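Local coordinates for protein glutamate--tRNA ligase (Methanothermobacter thermautotrophicus, PDB 3AII) that probably charges tRNA with glutamate, activating the amino acid with ATP and then passing it to the acceptor end, as an archaeal non-discriminating class I synthetase, at residues 129-138 against 160-169; 274-283 against 299-307. One frame throughout, in Å; residues are numbered along the deposited sequence. Where two conformers were deposited one is given.

Contact 1: residues 129-138 against 160-169; sequences GRLILRIEDT and VEWDETVIQS. With CA (calcium ion), chain E.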
loop_
_atom_site.group_PDB
_atom_site.type_symbol
_atom_site.label_atom_id
_atom_site.label_comp_id
_atom_site.label_asym_id
_atom_site.label_seq_id
_atom_site.Cartn_x
_atom_site.Cartn_y
_atom_site.Cartn_z
ATOM N N GLY A 129 -21.450 -12.618 1.678
ATOM C CA GLY A 129 -21.525 -12.156 3.058
ATOM C C GLY A 129 -21.299 -10.657 3.196
ATOM O O GLY A 129 -21.424 -9.910 2.234
ATOM N N ARG A 130 -20.960 -10.215 4.402
ATOM C CA ARG A 130 -20.716 -8.800 4.641
ATOM C C ARG A 130 -19.275 -8.541 5.037
ATOM O O ARG A 130 -18.601 -9.426 5.557
ATOM C CB ARG A 130 -21.664 -8.264 5.718
ATOM C CG ARG A 130 -23.086 -8.082 5.190
ATOM C CD ARG A 130 -24.000 -7.454 6.230
ATOM N NE ARG A 130 -23.964 -8.203 7.467
ATOM C CZ ARG A 130 -23.552 -7.719 8.628
ATOM N NH1 ARG A 130 -23.158 -6.456 8.732
ATOM N NH2 ARG A 130 -23.555 -8.498 9.693
ATOM N N LEU A 131 -18.811 -7.328 4.778
ATOM C CA LEU A 131 -17.473 -6.917 5.180
ATOM C C LEU A 131 -17.610 -5.661 6.023
ATOM O O LEU A 131 -18.274 -4.705 5.606
ATOM C CB LEU A 131 -16.605 -6.618 3.960
ATOM C CG LEU A 131 -15.177 -6.098 4.196
ATOM C CD1 LEU A 131 -14.391 -7.122 5.022
ATOM C CD2 LEU A 131 -14.453 -5.792 2.903
ATOM N N ILE A 132 -16.955 -5.666 7.183
ATOM C CA ILE A 132 -16.957 -4.521 8.085
ATOM C C ILE A 132 -15.599 -3.810 8.026
ATOM O O ILE A 132 -14.549 -4.447 8.081
ATOM C CB ILE A 132 -17.243 -4.965 9.525
ATOM C CG1 ILE A 132 -18.641 -5.596 9.622
ATOM C CG2 ILE A 132 -17.143 -3.766 10.471
ATOM C CD1 ILE A 132 -18.913 -6.300 10.968
ATOM N N LEU A 133 -15.623 -2.491 7.855
ATOM C CA LEU A 133 -14.405 -1.689 8.003
ATOM C C LEU A 133 -14.383 -1.230 9.450
ATOM O O LEU A 133 -15.299 -0.557 9.886
ATOM C CB LEU A 133 -14.417 -0.473 7.067
ATOM C CG LEU A 133 -13.295 0.538 7.343
ATOM C CD1 LEU A 133 -11.909 -0.096 7.107
ATOM C CD2 LEU A 133 -13.445 1.776 6.456
ATOM N N ARG A 134 -13.352 -1.613 10.207
ATOM C CA ARG A 134 -13.259 -1.193 11.593
ATOM C C ARG A 134 -11.950 -0.447 11.775
ATOM O O ARG A 134 -10.869 -1.038 11.684
ATOM C CB ARG A 134 -13.339 -2.391 12.546
ATOM C CG ARG A 134 -13.269 -2.001 14.027
ATOM C CD ARG A 134 -13.582 -3.188 14.984
ATOM N NE ARG A 134 -12.505 -4.175 14.950
ATOM C CZ ARG A 134 -12.680 -5.497 14.886
ATOM N NH1 ARG A 134 -11.618 -6.301 14.863
ATOM N NH2 ARG A 134 -13.902 -6.014 14.838
ATOM N N ILE A 135 -12.044 0.851 12.036
ATOM C CA ILE A 135 -10.844 1.655 12.227
ATOM C C ILE A 135 -10.390 1.530 13.668
ATOM O O ILE A 135 -11.113 1.900 14.599
ATOM C CB ILE A 135 -11.095 3.142 11.927
ATOM C CG1 ILE A 135 -11.719 3.331 10.542
ATOM C CG2 ILE A 135 -9.795 3.918 12.060
ATOM C CD1 ILE A 135 -10.881 2.835 9.428
ATOM N N GLU A 136 -9.190 0.993 13.855
ATOM C CA GLU A 136 -8.729 0.621 15.183
ATOM C C GLU A 136 -7.819 1.714 15.751
ATOM O O GLU A 136 -6.586 1.639 15.682
ATOM C CB GLU A 136 -8.084 -0.771 15.133
ATOM C CG GLU A 136 -9.131 -1.831 14.758
ATOM C CD GLU A 136 -8.740 -3.273 15.080
ATOM O OE1 GLU A 136 -7.529 -3.558 15.239
ATOM O OE2 GLU A 136 -9.666 -4.115 15.144
ATOM N N ASP A 137 -8.465 2.745 16.291
ATOM C CA ASP A 137 -7.777 3.971 16.693
ATOM C C ASP A 137 -7.756 4.163 18.215
ATOM O O ASP A 137 -8.029 5.256 18.705
ATOM C CB ASP A 137 -8.426 5.179 16.021
ATOM C CG ASP A 137 -9.859 5.401 16.462
ATOM O OD1 ASP A 137 -10.519 4.445 16.917
ATOM O OD2 ASP A 137 -10.329 6.549 16.368
ATOM N N THR A 138 -7.422 3.103 18.948
ATOM C CA THR A 138 -7.384 3.160 20.418
ATOM C C THR A 138 -6.008 3.462 21.025
ATOM O O THR A 138 -5.805 3.267 22.233
ATOM C CB THR A 138 -7.855 1.834 21.033
ATOM O OG1 THR A 138 -7.066 0.774 20.488
ATOM C CG2 THR A 138 -9.318 1.590 20.699
ATOM N N VAL A 160 -12.657 -2.273 -3.333
ATOM C CA VAL A 160 -13.248 -2.984 -2.214
ATOM C C VAL A 160 -14.569 -2.310 -1.848
ATOM O O VAL A 160 -14.635 -1.089 -1.734
ATOM C CB VAL A 160 -12.280 -2.991 -1.010
ATOM C CG1 VAL A 160 -12.984 -3.420 0.278
ATOM C CG2 VAL A 160 -11.077 -3.904 -1.301
ATOM N N GLU A 161 -15.612 -3.116 -1.714
ATOM C CA GLU A 161 -16.905 -2.659 -1.210
ATOM C C GLU A 161 -17.104 -3.209 0.191
ATOM O O GLU A 161 -16.659 -4.317 0.500
ATOM C CB GLU A 161 -18.039 -3.166 -2.094
ATOM C CG GLU A 161 -18.041 -2.612 -3.506
ATOM C CD GLU A 161 -19.288 -3.022 -4.288
ATOM O OE1 GLU A 161 -19.869 -4.090 -3.991
ATOM O OE2 GLU A 161 -19.686 -2.276 -5.203
ATOM N N TRP A 162 -17.782 -2.455 1.048
ATOM C CA TRP A 162 -18.057 -2.971 2.381
ATOM C C TRP A 162 -19.426 -2.512 2.873
ATOM O O TRP A 162 -20.108 -1.760 2.162
ATOM C CB TRP A 162 -16.929 -2.621 3.351
ATOM C CG TRP A 162 -16.693 -1.158 3.645
ATOM C CD1 TRP A 162 -17.035 -0.496 4.792
ATOM C CD2 TRP A 162 -15.988 -0.210 2.831
ATOM N NE1 TRP A 162 -16.622 0.815 4.725
ATOM C CE2 TRP A 162 -15.973 1.015 3.530
ATOM C CE3 TRP A 162 -15.399 -0.264 1.557
ATOM C CZ2 TRP A 162 -15.375 2.168 3.022
ATOM C CZ3 TRP A 162 -14.790 0.888 1.043
ATOM C CH2 TRP A 162 -14.797 2.095 1.776
ATOM N N ASP A 163 -19.831 -2.975 4.053
ATOM C CA ASP A 163 -21.226 -2.866 4.487
ATOM C C ASP A 163 -21.458 -2.018 5.735
ATOM O O ASP A 163 -22.577 -1.573 5.981
ATOM C CB ASP A 163 -21.827 -4.258 4.714
ATOM C CG ASP A 163 -21.795 -5.101 3.469
ATOM O OD1 ASP A 163 -22.717 -4.962 2.628
ATOM O OD2 ASP A 163 -20.829 -5.861 3.304
ATOM N N GLU A 164 -20.411 -1.828 6.528
ATOM C CA GLU A 164 -20.517 -1.063 7.771
ATOM C C GLU A 164 -19.167 -0.473 8.061
ATOM O O GLU A 164 -18.137 -1.095 7.765
ATOM C CB GLU A 164 -20.876 -1.966 8.949
ATOM C CG GLU A 164 -22.317 -2.325 9.039
ATOM C CD GLU A 164 -22.740 -2.886 10.401
ATOM O OE1 GLU A 164 -21.971 -2.873 11.404
ATOM O OE2 GLU A 164 -23.887 -3.322 10.458
ATOM N N THR A 165 -19.169 0.727 8.636
ATOM C CA THR A 165 -17.931 1.358 9.083
ATOM C C THR A 165 -18.076 1.641 10.575
ATOM O O THR A 165 -19.065 2.247 11.010
ATOM C CB THR A 165 -17.641 2.690 8.364
ATOM O OG1 THR A 165 -17.388 2.460 6.974
ATOM C CG2 THR A 165 -16.398 3.345 8.946
ATOM N N VAL A 166 -17.092 1.190 11.352
ATOM C CA VAL A 166 -17.132 1.312 12.801
ATOM C C VAL A 166 -15.809 1.935 13.218
ATOM O O VAL A 166 -14.767 1.587 12.670
ATOM C CB VAL A 166 -17.286 -0.074 13.452
ATOM C CG1 VAL A 166 -17.127 0.007 14.969
ATOM C CG2 VAL A 166 -18.638 -0.683 13.100
ATOM N N ILE A 167 -15.846 2.889 14.145
ATOM C CA ILE A 167 -14.601 3.513 14.610
ATOM C C ILE A 167 -14.439 3.226 16.105
ATOM O O ILE A 167 -15.329 3.501 16.902
ATOM C CB ILE A 167 -14.593 5.027 14.340
ATOM C CG1 ILE A 167 -14.687 5.311 12.833
ATOM C CG2 ILE A 167 -13.304 5.674 14.872
ATOM C CD1 ILE A 167 -14.934 6.785 12.526
ATOM N N GLN A 168 -13.317 2.637 16.499
ATOM C CA GLN A 168 -13.204 2.162 17.873
ATOM C C GLN A 168 -13.247 3.264 18.928
ATOM O O GLN A 168 -13.733 3.029 20.033
ATOM C CB GLN A 168 -11.971 1.268 18.057
ATOM C CG GLN A 168 -12.111 -0.074 17.352
ATOM C CD GLN A 168 -11.044 -1.069 17.769
ATOM O OE1 GLN A 168 -9.875 -0.719 17.878
ATOM N NE2 GLN A 168 -11.448 -2.314 18.012
ATOM N N SER A 169 -12.772 4.459 18.588
ATOM C CA SER A 169 -12.785 5.525 19.584
ATOM C C SER A 169 -14.201 6.022 19.869
ATOM O O SER A 169 -14.421 6.743 20.837
ATOM C CB SER A 169 -11.863 6.684 19.183
ATOM O OG SER A 169 -12.264 7.247 17.955
HETATM CA CA CA E . -21.991 -8.690 0.198
HETATM O O HOH W 1 -22.251 -6.291 11.893
HETATM O O HOH W 2 -23.615 -7.351 1.676
HETATM O O HOH W 3 -22.253 -7.217 -1.439
HETATM O O HOH W 4 -21.385 -10.665 -1.044
HETATM O O HOH W 5 -24.189 -9.765 -0.095
#
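Leu133 and Trp162 lie side by side and point the same way, where the parallel strands 130-135 and 164-167 pair in a beta-alpha-beta unit of the class I catalytic domain. CB of Leu133 sits over one face of the indole, 3.5 Å from Trp162 CD1. Trp162 NE1 gives a nearly straight bond of 2.9 Å to Thr165 OG1, which lies in the ring plane, fixing the turn of the indole. Helix 147-158, the crossover, packs on both through Leu155.

The backbone bonds alternate in parallel fashion, from Leu133 N with Glu164 O to Gln168 N with Ile135 O. On the opposite face, that of Arg134 and Val166, Arg134 grips Glu136 side-on in a salt bridge, NE (2.8 Å) and NH1 both reaching OE2 in the guanidinium plane. The amide plane of Gln168 lies nearly parallel to that of the Glu136 carboxylate (5° apart), the side chains crossing at a slant; Gln168 OE1 is 3.3 Å from Glu136 CB, while NE2 turns to Asp281.

At the N-terminal end of the pairing Asp163 OD2 receives Leu131 N on its anti lone pair at 2.9 Å. At the far end the Asp137 carboxylate, CG set between backbone N and carbonyl carbon (chi1 64°), meets Ser169 on the syn side, somewhat out of plane: OD1 takes Ser169 N at 2.8 Å in a bent bond, and OD2 accepts from Ser169 OG at 2.6 Å.

Contact 2: residues 274-283 against 299-307; sequences MNFSVAVDDH and NREKQEYLY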
loop_
_atom_site.group_PDB
_atom_site.type_symbol
_atom_site.label_atom_id
_atom_site.label_comp_id
_atom_site.label_asym_id
_atom_site.label_seq_id
_atom_site.Cartn_x
_atom_site.Cartn_y
_atom_site.Cartn_z
ATOM N N MET A 274 -5.302 -3.887 22.205
ATOM C CA MET A 274 -5.811 -4.461 20.968
ATOM C C MET A 274 -6.550 -5.797 21.154
ATOM O O MET A 274 -7.650 -5.988 20.624
ATOM C CB MET A 274 -4.670 -4.592 19.949
ATOM C CG MET A 274 -5.122 -4.468 18.508
ATOM S SD MET A 274 -4.615 -5.902 17.561
ATOM C CE MET A 274 -5.060 -7.159 18.741
ATOM N N ASN A 275 -5.962 -6.729 21.894
ATOM C CA ASN A 275 -6.596 -8.034 22.012
ATOM C C ASN A 275 -7.957 -8.015 22.702
ATOM O O ASN A 275 -8.795 -8.871 22.436
ATOM C CB ASN A 275 -5.649 -9.050 22.656
ATOM C CG ASN A 275 -4.582 -9.513 21.688
ATOM O OD1 ASN A 275 -3.378 -9.384 21.938
ATOM N ND2 ASN A 275 -5.020 -10.028 20.555
ATOM N N PHE A 276 -8.174 -7.040 23.586
ATOM C CA PHE A 276 -9.466 -6.881 24.229
ATOM C C PHE A 276 -10.476 -6.243 23.274
ATOM O O PHE A 276 -11.581 -6.761 23.085
ATOM C CB PHE A 276 -9.365 -6.040 25.519
ATOM C CG PHE A 276 -10.702 -5.874 26.239
ATOM C CD1 PHE A 276 -11.281 -6.929 26.928
ATOM C CD2 PHE A 276 -11.378 -4.660 26.191
ATOM C CE1 PHE A 276 -12.516 -6.768 27.568
ATOM C CE2 PHE A 276 -12.607 -4.490 26.798
ATOM C CZ PHE A 276 -13.173 -5.544 27.524
ATOM N N SER A 277 -10.129 -5.093 22.707
ATOM C CA SER A 277 -11.082 -4.398 21.845
ATOM C C SER A 277 -11.421 -5.213 20.600
ATOM O O SER A 277 -12.568 -5.205 20.163
ATOM C CB SER A 277 -10.571 -3.014 21.451
ATOM O OG SER A 277 -9.350 -3.127 20.725
ATOM N N VAL A 278 -10.443 -5.947 20.070
ATOM C CA VAL A 278 -10.680 -6.774 18.876
ATOM C C VAL A 278 -11.694 -7.886 19.193
ATOM O O VAL A 278 -12.662 -8.101 18.453
ATOM C CB VAL A 278 -9.361 -7.357 18.314
ATOM C CG1 VAL A 278 -9.632 -8.481 17.320
ATOM C CG2 VAL A 278 -8.542 -6.264 17.664
ATOM N N ALA A 279 -11.479 -8.592 20.296
ATOM C CA ALA A 279 -12.387 -9.670 20.684
ATOM C C ALA A 279 -13.789 -9.154 20.949
ATOM O O ALA A 279 -14.769 -9.730 20.484
ATOM C CB ALA A 279 -11.858 -10.397 21.921
ATOM N N VAL A 280 -13.898 -8.073 21.717
ATOM C CA VAL A 280 -15.206 -7.504 22.011
ATOM C C VAL A 280 -15.930 -7.085 20.715
ATOM O O VAL A 280 -17.129 -7.369 20.526
ATOM C CB VAL A 280 -15.094 -6.307 22.998
ATOM C CG1 VAL A 280 -16.429 -5.565 23.096
ATOM C CG2 VAL A 280 -14.675 -6.799 24.395
ATOM N N ASP A 281 -15.206 -6.419 19.824
ATOM C CA ASP A 281 -15.819 -5.922 18.593
ATOM C C ASP A 281 -16.122 -7.042 17.608
ATOM O O ASP A 281 -17.174 -7.027 16.970
ATOM C CB ASP A 281 -14.954 -4.849 17.958
ATOM C CG ASP A 281 -15.012 -3.546 18.736
ATOM O OD1 ASP A 281 -15.874 -3.426 19.639
ATOM O OD2 ASP A 281 -14.183 -2.663 18.445
ATOM N N ASP A 282 -15.234 -8.022 17.501
ATOM C CA ASP A 282 -15.527 -9.163 16.630
ATOM C C ASP A 282 -16.816 -9.834 17.095
ATOM O O ASP A 282 -17.661 -10.213 16.282
ATOM C CB ASP A 282 -14.370 -10.173 16.611
ATOM C CG ASP A 282 -13.236 -9.762 15.689
ATOM O OD1 ASP A 282 -13.415 -8.832 14.871
ATOM O OD2 ASP A 282 -12.153 -10.380 15.771
ATOM N N HIS A 283 -16.985 -9.982 18.404
ATOM C CA HIS A 283 -18.192 -10.639 18.894
ATOM C C HIS A 283 -19.417 -9.784 18.670
ATOM O O HIS A 283 -20.419 -10.253 18.141
ATOM C CB HIS A 283 -18.102 -10.971 20.382
ATOM C CG HIS A 283 -19.397 -11.456 20.952
ATOM N ND1 HIS A 283 -19.878 -12.727 20.726
ATOM C CD2 HIS A 283 -20.327 -10.828 21.710
ATOM C CE1 HIS A 283 -21.046 -12.866 21.330
ATOM N NE2 HIS A 283 -21.335 -11.733 21.945
ATOM N N ASN A 299 -1.959 -13.757 19.459
ATOM C CA ASN A 299 -3.190 -12.994 19.625
ATOM C C ASN A 299 -4.445 -13.863 19.756
ATOM O O ASN A 299 -5.251 -13.654 20.660
ATOM C CB ASN A 299 -3.345 -11.961 18.499
ATOM C CG ASN A 299 -2.245 -10.908 18.512
ATOM O OD1 ASN A 299 -1.616 -10.651 19.545
ATOM N ND2 ASN A 299 -2.012 -10.287 17.358
ATOM N N ARG A 300 -4.618 -14.837 18.866
ATOM C CA ARG A 300 -5.767 -15.735 18.968
ATOM C C ARG A 300 -5.814 -16.431 20.334
ATOM O O ARG A 300 -6.859 -16.492 20.980
ATOM C CB ARG A 300 -5.755 -16.783 17.853
ATOM C CG ARG A 300 -6.723 -17.939 18.094
ATOM C CD ARG A 300 -6.716 -18.949 16.948
ATOM N NE ARG A 300 -7.384 -20.197 17.320
ATOM C CZ ARG A 300 -7.767 -21.134 16.456
ATOM N NH1 ARG A 300 -7.558 -20.974 15.155
ATOM N NH2 ARG A 300 -8.369 -22.233 16.893
ATOM N N GLU A 301 -4.678 -16.972 20.761
ATOM C CA GLU A 301 -4.604 -17.649 22.048
ATOM C C GLU A 301 -4.999 -16.724 23.204
ATOM O O GLU A 301 -5.655 -17.142 24.146
ATOM C CB GLU A 301 -3.192 -18.189 22.286
ATOM C CG GLU A 301 -2.809 -19.371 21.422
ATOM C CD GLU A 301 -1.375 -19.808 21.661
ATOM O OE1 GLU A 301 -1.120 -20.491 22.676
ATOM O OE2 GLU A 301 -0.502 -19.462 20.835
ATOM N N LYS A 302 -4.582 -15.464 23.131
ATOM C CA LYS A 302 -4.927 -14.505 24.178
ATOM C C LYS A 302 -6.427 -14.219 24.191
ATOM O O LYS A 302 -7.069 -14.232 25.242
ATOM C CB LYS A 302 -4.142 -13.205 23.983
ATOM C CG LYS A 302 -2.638 -13.372 24.137
ATOM C CD LYS A 302 -1.916 -12.071 23.826
ATOM C CE LYS A 302 -0.427 -12.190 24.102
ATOM N NZ LYS A 302 0.306 -10.963 23.675
ATOM N N GLN A 303 -6.983 -13.952 23.011
ATOM C CA GLN A 303 -8.398 -13.615 22.911
ATOM C C GLN A 303 -9.323 -14.758 23.310
ATOM O O GLN A 303 -10.400 -14.537 23.868
ATOM C CB GLN A 303 -8.717 -13.161 21.489
ATOM C CG GLN A 303 -7.920 -11.936 21.066
ATOM C CD GLN A 303 -8.203 -11.526 19.635
ATOM O OE1 GLN A 303 -7.401 -10.835 19.008
ATOM N NE2 GLN A 303 -9.345 -11.954 19.111
ATOM N N GLU A 304 -8.905 -15.984 23.024
ATOM C CA GLU A 304 -9.705 -17.150 23.392
ATOM C C GLU A 304 -10.159 -17.125 24.863
ATOM O O GLU A 304 -11.283 -17.510 25.177
ATOM C CB GLU A 304 -8.952 -18.441 23.052
ATOM C CG GLU A 304 -8.905 -18.732 21.558
ATOM C CD GLU A 304 -8.024 -19.917 21.203
ATOM O OE1 GLU A 304 -7.354 -20.472 22.104
ATOM O OE2 GLU A 304 -8.001 -20.291 20.011
ATOM N N TYR A 305 -9.307 -16.622 25.756
ATOM C CA TYR A 305 -9.655 -16.525 27.177
ATOM C C TYR A 305 -10.798 -15.559 27.446
ATOM O O TYR A 305 -11.619 -15.778 28.331
ATOM C CB TYR A 305 -8.438 -16.117 28.011
ATOM C CG TYR A 305 -7.424 -17.222 28.150
ATOM C CD1 TYR A 305 -6.330 -17.301 27.296
ATOM C CD2 TYR A 305 -7.560 -18.189 29.134
ATOM C CE1 TYR A 305 -5.407 -18.318 27.415
ATOM C CE2 TYR A 305 -6.640 -19.206 29.259
ATOM C CZ TYR A 305 -5.571 -19.267 28.401
ATOM O OH TYR A 305 -4.656 -20.281 28.528
ATOM N N LEU A 306 -10.836 -14.482 26.670
ATOM C CA LEU A 306 -11.899 -13.492 26.788
ATOM C C LEU A 306 -13.228 -14.084 26.379
ATOM O O LEU A 306 -14.220 -13.957 27.097
ATOM C CB LEU A 306 -11.616 -12.296 25.884
ATOM C CG LEU A 306 -10.574 -11.288 26.335
ATOM C CD1 LEU A 306 -10.403 -10.252 25.239
ATOM C CD2 LEU A 306 -11.005 -10.631 27.627
ATOM N N TYR A 307 -13.243 -14.733 25.212
ATOM C CA TYR A 307 -14.451 -15.373 24.699
ATOM C C TYR A 307 -14.933 -16.394 25.725
ATOM O O TYR A 307 -16.102 -16.446 26.064
ATOM C CB TYR A 307 -14.185 -16.073 23.364
ATOM C CG TYR A 307 -14.079 -15.157 22.157
ATOM C CD1 TYR A 307 -15.223 -14.710 21.504
ATOM C CD2 TYR A 307 -12.841 -14.757 21.677
ATOM C CE1 TYR A 307 -15.134 -13.887 20.386
ATOM C CE2 TYR A 307 -12.736 -13.915 20.552
ATOM C CZ TYR A 307 -13.893 -13.490 19.925
ATOM O OH TYR A 307 -13.809 -12.676 18.818
HETATM O O HOH W 6 -11.446 -12.181 17.639
#
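Two helices of the class I catalytic domain pack here through their segments 274-283 and 299-307, which cross at -59° with their axes 9.4 Å apart at the closest point. Gln303 is the knob, entering a hole made by Met274, Asn275, Val278 and Ala279. Its chain runs extended beyond CG (chi2 178°), which carries the amide in between the side chains of Asn275 and Val278. There Gln303 OE1 accepts from Asn275 ND2 at 3.0 Å, on a lone pair in the carbonyl plane, although the two amides are turned 52° from each other. The aliphatic part of Gln303 also counts, since its CG rests 3.5 Å from Asn275 O.

In one of its two conformers Leu306 works with both branches: CD1 presses on Ala279 CB at 3.6 Å, and CD2 meets the edge of the Phe276 ring, 3.8 Å from CD1 of that residue. Tyr307 slants past the small Ala279, and its OH comes to 3.4 Å from Asp282 CB. A water joins that hydroxyl to Asp282 OD2, donating to the carboxylate, whose two oxygens also meet Arg134 and Arg100. With Gln303 cut back to an alanine, Asn275 ND2 would probably lose its acceptor and a gap would be likely to open between the helices. The contact thus pairs one hydrogen bond between side-chain amides with apolar packing on Ala279 and Phe276, and the water lets the tyrosine share a carboxylate already engaged by arginines.

In the fold
Going from the N terminus, contact 1 closes first: the chain leaves strand 130-135, runs through helix 147-158 and returns in parallel as strand 164-167, next to strand 130-135, which is the middle strand of a three-stranded sheet. About a hundred residues later contact 2 closes a shorter loop, in which helix 274-284 is followed by strand 289-291 and then helix 299-310. The two loops follow in series, neither nesting nor crossing, and their centres lie about 17 Å apart. Helix 274-284 ties them together: Arg134 NH2 forms a salt bridge with Asp282 OD1 at 2.9 Å, and Gln168 NE2 probably hydrogen-bonds Asp281 OD2, binding the helix pair to the parallel sheet.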